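Side-chain contacts in ADP-ribosylating toxin CARDS (PDB 4TLV), which transfers the ADP-ribosyl group of NAD(+) to target proteins, acting as the main virulence factor of Mycoplasma pneumoniae and causing vacuoles in mammalian cells: residues I83-D86 / Q87-N91; T127-A130 / Y131-E134; D327-G330 / A331-L335; K467-D470 / G471-F474. One frame throughout, in Å; residues are numbered along the deposited sequence.

Contact 1. Residues I83-D86 / Q87-N91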
loop_
_atom_site.group_PDB
_atom_site.type_symbol
_atom_site.label_atom_id
_atom_site.label_comp_id
_atom_site.label_asym_id
_atom_site.label_seq_id
_atom_site.Cartn_x
_atom_site.Cartn_y
_atom_site.Cartn_z
ATOM N N ILE A 83 -9.054 12.653 -11.778
ATOM C CA ILE A 83 -9.810 12.017 -12.848
ATOM C C ILE A 83 -10.941 11.178 -12.255
ATOM O O ILE A 83 -10.685 10.283 -11.447
ATOM C CB ILE A 83 -8.883 11.070 -13.663
ATOM C CG1 ILE A 83 -7.645 11.814 -14.190
ATOM C CG2 ILE A 83 -9.651 10.357 -14.775
ATOM C CD1 ILE A 83 -6.497 10.886 -14.639
ATOM N N ARG A 84 -12.182 11.456 -12.659
ATOM C CA ARG A 84 -13.318 10.676 -12.189
ATOM C C ARG A 84 -13.221 9.293 -12.804
ATOM O O ARG A 84 -13.097 9.158 -14.016
ATOM C CB ARG A 84 -14.670 11.326 -12.561
ATOM C CG ARG A 84 -15.902 10.521 -12.149
ATOM C CD ARG A 84 -17.242 11.235 -12.530
ATOM N NE ARG A 84 -17.153 11.870 -13.848
ATOM C CZ ARG A 84 -17.215 11.217 -15.005
ATOM N NH1 ARG A 84 -17.408 9.896 -15.027
ATOM N NH2 ARG A 84 -17.076 11.885 -16.145
ATOM N N ALA A 85 -13.288 8.272 -11.957
ATOM C CA ALA A 85 -13.214 6.884 -12.413
ATOM C C ALA A 85 -14.586 6.356 -12.836
ATOM O O ALA A 85 -15.607 6.792 -12.323
ATOM C CB ALA A 85 -12.644 6.010 -11.318
ATOM N N ASP A 86 -14.594 5.414 -13.776
ATOM C CA ASP A 86 -15.840 4.805 -14.241
ATOM C C ASP A 86 -15.573 3.321 -14.528
ATOM O O ASP A 86 -14.516 2.817 -14.167
ATOM C CB ASP A 86 -16.419 5.555 -15.461
ATOM C CG ASP A 86 -15.470 5.554 -16.674
ATOM O OD1 ASP A 86 -14.720 4.574 -16.845
ATOM O OD2 ASP A 86 -15.504 6.518 -17.483
ATOM N N GLN A 87 -16.519 2.627 -15.158
ATOM C CA GLN A 87 -16.435 1.164 -15.305
ATOM C C GLN A 87 -15.248 0.675 -16.147
ATOM O O GLN A 87 -14.951 -0.522 -16.148
ATOM C CB GLN A 87 -17.745 0.596 -15.885
ATOM C CG GLN A 87 -17.901 0.949 -17.365
ATOM C CD GLN A 87 -19.182 0.413 -18.016
ATOM O OE1 GLN A 87 -20.144 0.037 -17.333
ATOM N NE2 GLN A 87 -19.194 0.385 -19.352
ATOM N N HIS A 88 -14.560 1.561 -16.869
ATOM C CA HIS A 88 -13.370 1.070 -17.568
ATOM C C HIS A 88 -12.050 1.281 -16.800
ATOM O O HIS A 88 -10.970 1.094 -17.351
ATOM C CB HIS A 88 -13.319 1.483 -19.061
ATOM C CG HIS A 88 -12.685 2.814 -19.341
ATOM N ND1 HIS A 88 -13.210 4.006 -18.892
ATOM C CD2 HIS A 88 -11.633 3.146 -20.134
ATOM C CE1 HIS A 88 -12.479 5.012 -19.350
ATOM N NE2 HIS A 88 -11.515 4.514 -20.107
ATOM N N PHE A 89 -12.169 1.638 -15.519
ATOM C CA PHE A 89 -11.026 1.724 -14.605
ATOM C C PHE A 89 -10.986 0.480 -13.698
ATOM O O PHE A 89 -11.962 0.184 -13.018
ATOM C CB PHE A 89 -11.154 2.946 -13.692
ATOM C CG PHE A 89 -10.988 4.275 -14.376
ATOM C CD1 PHE A 89 -11.864 4.683 -15.382
ATOM C CD2 PHE A 89 -10.004 5.157 -13.946
ATOM C CE1 PHE A 89 -11.732 5.940 -15.974
ATOM C CE2 PHE A 89 -9.856 6.414 -14.537
ATOM C CZ PHE A 89 -10.723 6.806 -15.540
ATOM N N TYR A 90 -9.842 -0.200 -13.658
ATOM C CA TYR A 90 -9.681 -1.457 -12.933
ATOM C C TYR A 90 -8.496 -1.418 -11.993
ATOM O O TYR A 90 -7.458 -0.862 -12.327
ATOM C CB TYR A 90 -9.403 -2.585 -13.935
ATOM C CG TYR A 90 -10.552 -2.780 -14.886
ATOM C CD1 TYR A 90 -10.640 -2.036 -16.057
ATOM C CD2 TYR A 90 -11.565 -3.693 -14.597
ATOM C CE1 TYR A 90 -11.731 -2.187 -16.932
ATOM C CE2 TYR A 90 -12.648 -3.857 -15.463
ATOM C CZ TYR A 90 -12.718 -3.111 -16.625
ATOM O OH TYR A 90 -13.782 -3.291 -17.481
ATOM N N ASN A 91 -8.627 -2.069 -10.847
ATOM C CA ASN A 91 -7.512 -2.116 -9.891
ATOM C C ASN A 91 -6.441 -3.165 -10.248
ATOM O O ASN A 91 -6.749 -4.356 -10.414
ATOM C CB ASN A 91 -8.030 -2.364 -8.470
ATOM C CG ASN A 91 -6.915 -2.287 -7.440
ATOM O OD1 ASN A 91 -6.352 -3.296 -7.070
ATOM N ND2 ASN A 91 -6.567 -1.065 -7.013
#

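Contact 2. Residues T127-A130 / Y131-E134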
loop_
_atom_site.group_PDB
_atom_site.type_symbol
_atom_site.label_atom_id
_atom_site.label_comp_id
_atom_site.label_asym_id
_atom_site.label_seq_id
_atom_site.Cartn_x
_atom_site.Cartn_y
_atom_site.Cartn_z
ATOM N N THR A 127 4.466 -6.550 -4.040
ATOM C CA THR A 127 5.486 -5.977 -3.184
ATOM C C THR A 127 6.027 -4.711 -3.850
ATOM O O THR A 127 5.499 -3.609 -3.608
ATOM C CB THR A 127 6.570 -7.020 -2.788
ATOM O OG1 THR A 127 7.248 -7.513 -3.950
ATOM C CG2 THR A 127 5.921 -8.195 -2.055
ATOM N N SER A 128 6.981 -4.877 -4.754
ATOM C CA SER A 128 7.670 -3.760 -5.425
ATOM C C SER A 128 6.794 -2.648 -6.017
ATOM O O SER A 128 7.102 -1.459 -5.830
ATOM C CB SER A 128 8.610 -4.292 -6.520
ATOM O OG SER A 128 9.554 -5.178 -5.955
ATOM N N PHE A 129 5.747 -3.015 -6.762
ATOM C CA PHE A 129 4.914 -2.006 -7.416
ATOM C C PHE A 129 3.622 -1.652 -6.687
ATOM O O PHE A 129 2.888 -0.786 -7.137
ATOM C CB PHE A 129 4.548 -2.452 -8.840
ATOM C CG PHE A 129 5.741 -2.749 -9.699
ATOM C CD1 PHE A 129 6.628 -1.739 -10.042
ATOM C CD2 PHE A 129 5.972 -4.032 -10.175
ATOM C CE1 PHE A 129 7.736 -1.995 -10.857
ATOM C CE2 PHE A 129 7.083 -4.302 -10.984
ATOM C CZ PHE A 129 7.963 -3.279 -11.322
ATOM N N ALA A 130 3.326 -2.337 -5.587
ATOM C CA ALA A 130 2.010 -2.211 -4.959
ATOM C C ALA A 130 1.703 -0.796 -4.442
ATOM O O ALA A 130 0.554 -0.339 -4.490
ATOM C CB ALA A 130 1.869 -3.240 -3.829
ATOM N N TYR A 131 2.730 -0.112 -3.950
ATOM C CA TYR A 131 2.572 1.232 -3.383
ATOM C C TYR A 131 2.015 2.212 -4.413
ATOM O O TYR A 131 1.505 3.281 -4.055
ATOM C CB TYR A 131 3.920 1.769 -2.870
ATOM C CG TYR A 131 4.815 2.240 -4.004
ATOM C CD1 TYR A 131 4.761 3.552 -4.464
ATOM C CD2 TYR A 131 5.694 1.364 -4.631
ATOM C CE1 TYR A 131 5.545 3.976 -5.519
ATOM C CE2 TYR A 131 6.479 1.779 -5.702
ATOM C CZ TYR A 131 6.407 3.086 -6.132
ATOM O OH TYR A 131 7.192 3.507 -7.190
ATOM N N GLN A 132 2.144 1.872 -5.698
ATOM C CA GLN A 132 1.599 2.722 -6.760
ATOM C C GLN A 132 0.072 2.866 -6.693
ATOM O O GLN A 132 -0.500 3.787 -7.281
ATOM C CB GLN A 132 2.031 2.213 -8.149
ATOM C CG GLN A 132 3.541 2.319 -8.375
ATOM C CD GLN A 132 3.978 1.802 -9.729
ATOM O OE1 GLN A 132 4.977 2.446 -10.290
ATOM N NE2 GLN A 132 3.415 0.833 -10.269
ATOM N N ARG A 133 -0.584 1.963 -5.971
ATOM C CA ARG A 133 -2.040 2.000 -5.852
ATOM C C ARG A 133 -2.672 2.133 -7.231
ATOM O O ARG A 133 -3.604 2.915 -7.413
ATOM C CB ARG A 133 -2.482 3.181 -4.965
ATOM C CG ARG A 133 -1.928 3.137 -3.537
ATOM C CD ARG A 133 -2.765 2.262 -2.604
ATOM N NE ARG A 133 -4.130 2.778 -2.351
ATOM C CZ ARG A 133 -4.452 3.668 -1.411
ATOM N NH1 ARG A 133 -3.517 4.209 -0.618
ATOM N NH2 ARG A 133 -5.723 4.033 -1.259
ATOM N N GLU A 134 -2.169 1.374 -8.205
ATOM C CA GLU A 134 -2.550 1.598 -9.608
ATOM C C GLU A 134 -3.962 1.152 -9.959
ATOM O O GLU A 134 -4.369 0.036 -9.663
ATOM C CB GLU A 134 -1.571 0.940 -10.603
ATOM C CG GLU A 134 -2.036 1.148 -12.067
ATOM C CD GLU A 134 -1.050 0.665 -13.117
ATOM O OE1 GLU A 134 -0.049 0.003 -12.763
ATOM O OE2 GLU A 134 -1.297 0.949 -14.308
HETATM O O HOH W 1 -0.124 -0.813 -7.958
#

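Contact 3. Residues D327-G330 / A331-L335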
loop_
_atom_site.group_PDB
_atom_site.type_symbol
_atom_site.label_atom_id
_atom_site.label_comp_id
_atom_site.label_asym_id
_atom_site.label_seq_id
_atom_site.Cartn_x
_atom_site.Cartn_y
_atom_site.Cartn_z
ATOM N N ASP A 327 13.758 -1.506 13.499
ATOM C CA ASP A 327 13.987 -2.931 13.782
ATOM C C ASP A 327 12.696 -3.736 13.945
ATOM O O ASP A 327 11.697 -3.248 14.481
ATOM C CB ASP A 327 14.855 -3.129 15.030
ATOM C CG ASP A 327 16.266 -2.586 14.851
ATOM O OD1 ASP A 327 16.966 -3.027 13.917
ATOM O OD2 ASP A 327 16.659 -1.712 15.647
ATOM N N LEU A 328 12.743 -4.983 13.498
ATOM C CA LEU A 328 11.671 -5.944 13.762
ATOM C C LEU A 328 11.694 -6.397 15.211
ATOM O O LEU A 328 12.752 -6.415 15.847
ATOM C CB LEU A 328 11.856 -7.173 12.864
ATOM C CG LEU A 328 11.864 -6.870 11.364
ATOM C CD1 LEU A 328 12.025 -8.165 10.557
ATOM C CD2 LEU A 328 10.560 -6.158 10.957
ATOM N N THR A 329 10.541 -6.809 15.731
ATOM C CA THR A 329 10.494 -7.375 17.072
ATOM C C THR A 329 11.009 -8.798 17.030
ATOM O O THR A 329 11.407 -9.295 15.969
ATOM C CB THR A 329 9.063 -7.427 17.628
ATOM O OG1 THR A 329 8.326 -8.419 16.906
ATOM C CG2 THR A 329 8.374 -6.082 17.472
ATOM N N GLY A 330 10.992 -9.456 18.191
ATOM C CA GLY A 330 11.495 -10.812 18.309
ATOM C C GLY A 330 10.680 -11.805 17.499
ATOM O O GLY A 330 11.187 -12.856 17.097
ATOM N N ALA A 331 9.421 -11.467 17.247
ATOM C CA ALA A 331 8.552 -12.330 16.461
ATOM C C ALA A 331 8.451 -11.864 15.000
ATOM O O ALA A 331 7.499 -12.201 14.298
ATOM C CB ALA A 331 7.165 -12.430 17.104
ATOM N N GLN A 332 9.439 -11.082 14.568
ATOM C CA GLN A 332 9.613 -10.706 13.170
ATOM C C GLN A 332 8.530 -9.780 12.602
ATOM O O GLN A 332 8.316 -9.746 11.400
ATOM C CB GLN A 332 9.768 -11.948 12.288
ATOM C CG GLN A 332 10.864 -12.897 12.750
ATOM C CD GLN A 332 10.774 -14.244 12.063
ATOM O OE1 GLN A 332 9.794 -14.974 12.226
ATOM N NE2 GLN A 332 11.780 -14.564 11.259
ATOM N N ILE A 333 7.863 -9.009 13.448
ATOM C CA ILE A 333 6.948 -8.024 12.892
ATOM C C ILE A 333 7.503 -6.603 12.982
ATOM O O ILE A 333 8.353 -6.286 13.816
ATOM C CB ILE A 333 5.523 -8.103 13.456
ATOM C CG1 ILE A 333 5.534 -7.854 14.952
ATOM C CG2 ILE A 333 4.828 -9.445 13.082
ATOM C CD1 ILE A 333 4.286 -8.346 15.626
ATOM N N SER A 334 7.022 -5.779 12.068
ATOM C CA SER A 334 7.403 -4.382 11.944
ATOM C C SER A 334 6.299 -3.564 12.603
ATOM O O SER A 334 5.136 -3.965 12.574
ATOM C CB SER A 334 7.492 -4.029 10.456
ATOM O OG SER A 334 7.665 -2.638 10.263
ATOM N N LEU A 335 6.669 -2.445 13.225
ATOM C CA LEU A 335 5.709 -1.554 13.874
ATOM C C LEU A 335 5.721 -0.149 13.265
ATOM O O LEU A 335 6.784 0.369 12.925
ATOM C CB LEU A 335 6.020 -1.457 15.368
ATOM C CG LEU A 335 5.922 -2.782 16.140
ATOM C CD1 LEU A 335 6.681 -2.674 17.482
ATOM C CD2 LEU A 335 4.457 -3.196 16.341
HETATM O O HOH W 2 9.412 -2.101 13.342
#

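Contact 4. Residues K467-D470 / G471-F474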
loop_
_atom_site.group_PDB
_atom_site.type_symbol
_atom_site.label_atom_id
_atom_site.label_comp_id
_atom_site.label_asym_id
_atom_site.label_seq_id
_atom_site.Cartn_x
_atom_site.Cartn_y
_atom_site.Cartn_z
ATOM N N LYS A 467 -16.626 -9.290 16.618
ATOM C CA LYS A 467 -16.028 -8.931 15.352
ATOM C C LYS A 467 -14.507 -8.947 15.520
ATOM O O LYS A 467 -13.987 -8.518 16.547
ATOM C CB LYS A 467 -16.537 -7.566 14.887
ATOM C CG LYS A 467 -16.255 -7.288 13.411
ATOM C CD LYS A 467 -16.885 -5.975 12.954
ATOM C CE LYS A 467 -16.401 -5.585 11.558
ATOM N NZ LYS A 467 -17.088 -4.363 11.042
ATOM N N THR A 468 -13.801 -9.491 14.537
ATOM C CA THR A 468 -12.345 -9.532 14.584
ATOM C C THR A 468 -11.815 -8.106 14.683
ATOM O O THR A 468 -12.219 -7.237 13.913
ATOM C CB THR A 468 -11.790 -10.207 13.331
ATOM O OG1 THR A 468 -12.292 -11.549 13.255
ATOM C CG2 THR A 468 -10.271 -10.239 13.367
ATOM N N PRO A 469 -10.927 -7.846 15.654
ATOM C CA PRO A 469 -10.439 -6.467 15.757
ATOM C C PRO A 469 -9.440 -6.121 14.656
ATOM O O PRO A 469 -8.820 -7.004 14.055
ATOM C CB PRO A 469 -9.724 -6.452 17.107
ATOM C CG PRO A 469 -9.245 -7.853 17.282
ATOM C CD PRO A 469 -10.357 -8.715 16.698
ATOM N N ASP A 470 -9.281 -4.828 14.408
ATOM C CA ASP A 470 -8.225 -4.351 13.530
ATOM C C ASP A 470 -6.875 -4.731 14.128
ATOM O O ASP A 470 -6.723 -4.808 15.349
ATOM C CB ASP A 470 -8.285 -2.829 13.404
ATOM C CG ASP A 470 -9.577 -2.346 12.779
ATOM O OD1 ASP A 470 -9.832 -2.697 11.608
ATOM O OD2 ASP A 470 -10.325 -1.614 13.458
ATOM N N GLY A 471 -5.896 -4.954 13.260
ATOM C CA GLY A 471 -4.515 -5.091 13.681
ATOM C C GLY A 471 -4.158 -6.432 14.295
ATOM O O GLY A 471 -3.214 -6.520 15.101
ATOM N N GLN A 472 -4.877 -7.484 13.905
ATOM C CA GLN A 472 -4.683 -8.797 14.528
ATOM C C GLN A 472 -4.369 -9.946 13.565
ATOM O O GLN A 472 -3.483 -10.763 13.817
ATOM C CB GLN A 472 -5.916 -9.174 15.361
ATOM C CG GLN A 472 -5.663 -10.392 16.227
ATOM C CD GLN A 472 -6.792 -10.665 17.170
ATOM O OE1 GLN A 472 -6.752 -10.287 18.340
ATOM N NE2 GLN A 472 -7.819 -11.314 16.665
ATOM N N ILE A 473 -5.109 -10.015 12.467
ATOM C CA ILE A 473 -4.947 -11.109 11.527
ATOM C C ILE A 473 -4.502 -10.539 10.202
ATOM O O ILE A 473 -5.159 -9.654 9.649
ATOM C CB ILE A 473 -6.272 -11.906 11.355
ATOM C CG1 ILE A 473 -6.813 -12.296 12.738
ATOM C CG2 ILE A 473 -6.032 -13.114 10.466
ATOM C CD1 ILE A 473 -7.960 -13.308 12.742
ATOM N N PHE A 474 -3.390 -11.057 9.707
ATOM C CA PHE A 474 -2.688 -10.479 8.572
ATOM C C PHE A 474 -2.366 -11.501 7.511
ATOM O O PHE A 474 -2.302 -12.700 7.773
ATOM C CB PHE A 474 -1.357 -9.886 9.038
ATOM C CG PHE A 474 -1.503 -8.773 10.031
ATOM C CD1 PHE A 474 -1.581 -9.053 11.388
ATOM C CD2 PHE A 474 -1.547 -7.448 9.614
ATOM C CE1 PHE A 474 -1.697 -8.042 12.316
ATOM C CE2 PHE A 474 -1.666 -6.426 10.548
ATOM C CZ PHE A 474 -1.733 -6.735 11.909
HETATM O O HOH W 3 -7.127 -7.860 12.056
#

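Contact 1. Residues I83-D86 / Q87-N91
Asp86 reaches forward with one carboxylate oxygen and grips His88 twice. OD1 accepts from the ring nitrogen ND1 of His88 at 2.6 Å, on the syn side of the carboxylate and 16° out of the imidazole plane, and from the backbone N of His88 at 3.0 Å, on the anti side and tilted from the carboxylate plane, which makes an Asx turn. The first torsion of Asp86 (61°) sets CG between backbone N and carbonyl carbon, which brings OD1 within range of both donors. The same oxygen lies at the edge of the Phe89 ring, 3.2 Å from CD1. Over one face of that ring stands the CA of Ala85, 3.7 Å from the centroid and almost on the ring normal, a CH-pi contact; Ala85 CB rests on the same ring. At the far end of the ring CG2 of Ile83 meets CZ at 3.8 Å. The backbone here is a type I beta turn from Asp86 to Phe89, closed by Phe89 N to Asp86 O at 3.0 Å, and it joins strand 76-84 to strand 89-91 within the mono-ADP-ribosyltransferase domain. A second shell fixes the polar groups: Asn145 ND2 bonds OD2 of Asp86 and the carbonyl of Arg84, while NE2 of His88 donates to the carbonyl of Pro140. Strand 9-14 packs against Ile83 and Phe89 through Val10, and Thr137 of strand 134-138 touches both His88 and Phe89.

Contact 2. Residues T127-A130 / Y131-E134
The carbonyl oxygen of Ser128 lies at the edge of the Tyr131 ring, in plane and 3.3 Å from CE2, and CG of Gln132 stands over one face, 3.7 Å above the plane and offset toward the rim. The side chains of Phe129 and Gln132 lie side by side and point the same way, ring and amide planes 33° apart, with NE2 of Gln132 3.8 Å from CB of Phe129. In Gln132, CG is anti to the carbonyl carbon (chi1 -65°) and the chain beyond is extended, which carries the amide alongside Phe129. CB and CG of Gln132 lie against Phe129 O. The main chain makes a short 3-10 segment after helix 115-126: Gln132 N donates to Phe129 O at 3.1 Å and Arg133 N to Ala130 O at 3.0 Å. A water bridges Phe129 O, to which it donates, and Glu134 N, from which it accepts. Outside partners hold the polar tips: Tyr131 OH bonds the carbonyl of Ser225, Gln132 OE1 accepts from Ser227 N, and Arg133 forms a salt bridge with Glu54. The Phe129 carbonyl thus accepts from both an amide and a water, satisfying a polar atom in a largely buried link between helix 115-126 and strand 134-138.

Contact 3. Residues D327-G330 / A331-L335
Thr329 leans over the loop toward Ile333 and Leu335, and its side chain divides into a polar and an apolar branch. CB lies 4.0 Å from the carbonyl oxygen of Ile333. From there OG1, placed between backbone N and carbonyl carbon (chi1 70°), accepts a long bond from Ala331 N at 3.3 Å, forming an ST turn, and also meets CG1 of Ile333; its stronger bond goes to the carbonyl of Asn488. The methyl CG2 lies beside Ile333 O and meets CD1 of Leu335 at 3.8 Å, the two side chains crossing at about a right angle. This loop links strands 323-325 and 335-340 of the D2 beta-trefoil domain, and its tip is a type I beta turn from Thr329 to Gln332, with Gln332 N donating to Thr329 O at 3.0 Å. Next to the turn Thr329 N donates to Ile333 O, in the carbonyl plane, at 3.0 Å. Leu328 flanks that bond: its CA makes a CA-H...O contact with the same oxygen, and its CD2 meets CB of Ser334 at 3.8 Å. The loop also faces D3: Ala331 and Ile333 pack on Val491 of strand 490-495, and the amide of Gln332 bonds Met516 N through OE1 and Asp515 through NE2.

Contact 4. Residues K467-D470 / G471-F474
Pro469 and Gln472 cross at a slant, the pyrrolidine ring lying against the amide of the glutamine. The amide ends approach different ring carbons: NE2 of Gln472 comes 3.6 Å from CD of Pro469, while OE1 of the same residue comes 3.6 Å from CG. Gln472 reaches back over the proline because its CG is opposite the backbone N (chi1 -169°) and the rest of the chain is extended, carrying the amide across the loop. These are van der Waals contacts between an amide and aliphatic ring carbons. Thr468 and Ile473 make the second pair and cross at about a right angle, with the methyl CG2 of Thr468 3.9 Å from CD1 of Ile473. The threonine hydroxyl is turned to other partners and bonds the carbonyl of Leu446 and the hydroxyl of Thr456; Pro457 of strand 453-457 touches both Thr468 and Ile473. Between the two arms of the loop a water donates to Pro469 O at 2.8 Å and accepts from Gln472 N at 2.9 Å, joining backbone groups for which no direct bond forms. At the bend Gly471 has a positive phi of 77°, and its N donates to Asp443 OD2, tying the bend to strand 441-443. A loop whose arms share one water leads into strand 473-476, joining it to strand 463-464 in the D3 beta-trefoil.

Overall arrangement
The four contacts follow one another along the chain and sample all three domains. Contacts 1 and 2 belong to the mono-ADP-ribosyltransferase domain, with centres about 17 Å apart; they touch where Asn91 ND2 packs on Glu134 O, and strands 89-91 and 134-138 are neighbours in one antiparallel sheet. Contact 2, about 6 Å from the chain's centre, lies about 23 Å, centre to centre, from each of contacts 3 and 4, whereas contacts 1 and 3 fall on opposite sides of the chain's centre, their own centres about 37 Å apart. Contacts 3 and 4 lie in the neighbouring D2 and D3 trefoils (centres about 18 Å, nearest atoms about 7 Å apart), where the D2 loop packs on Val491 of D3.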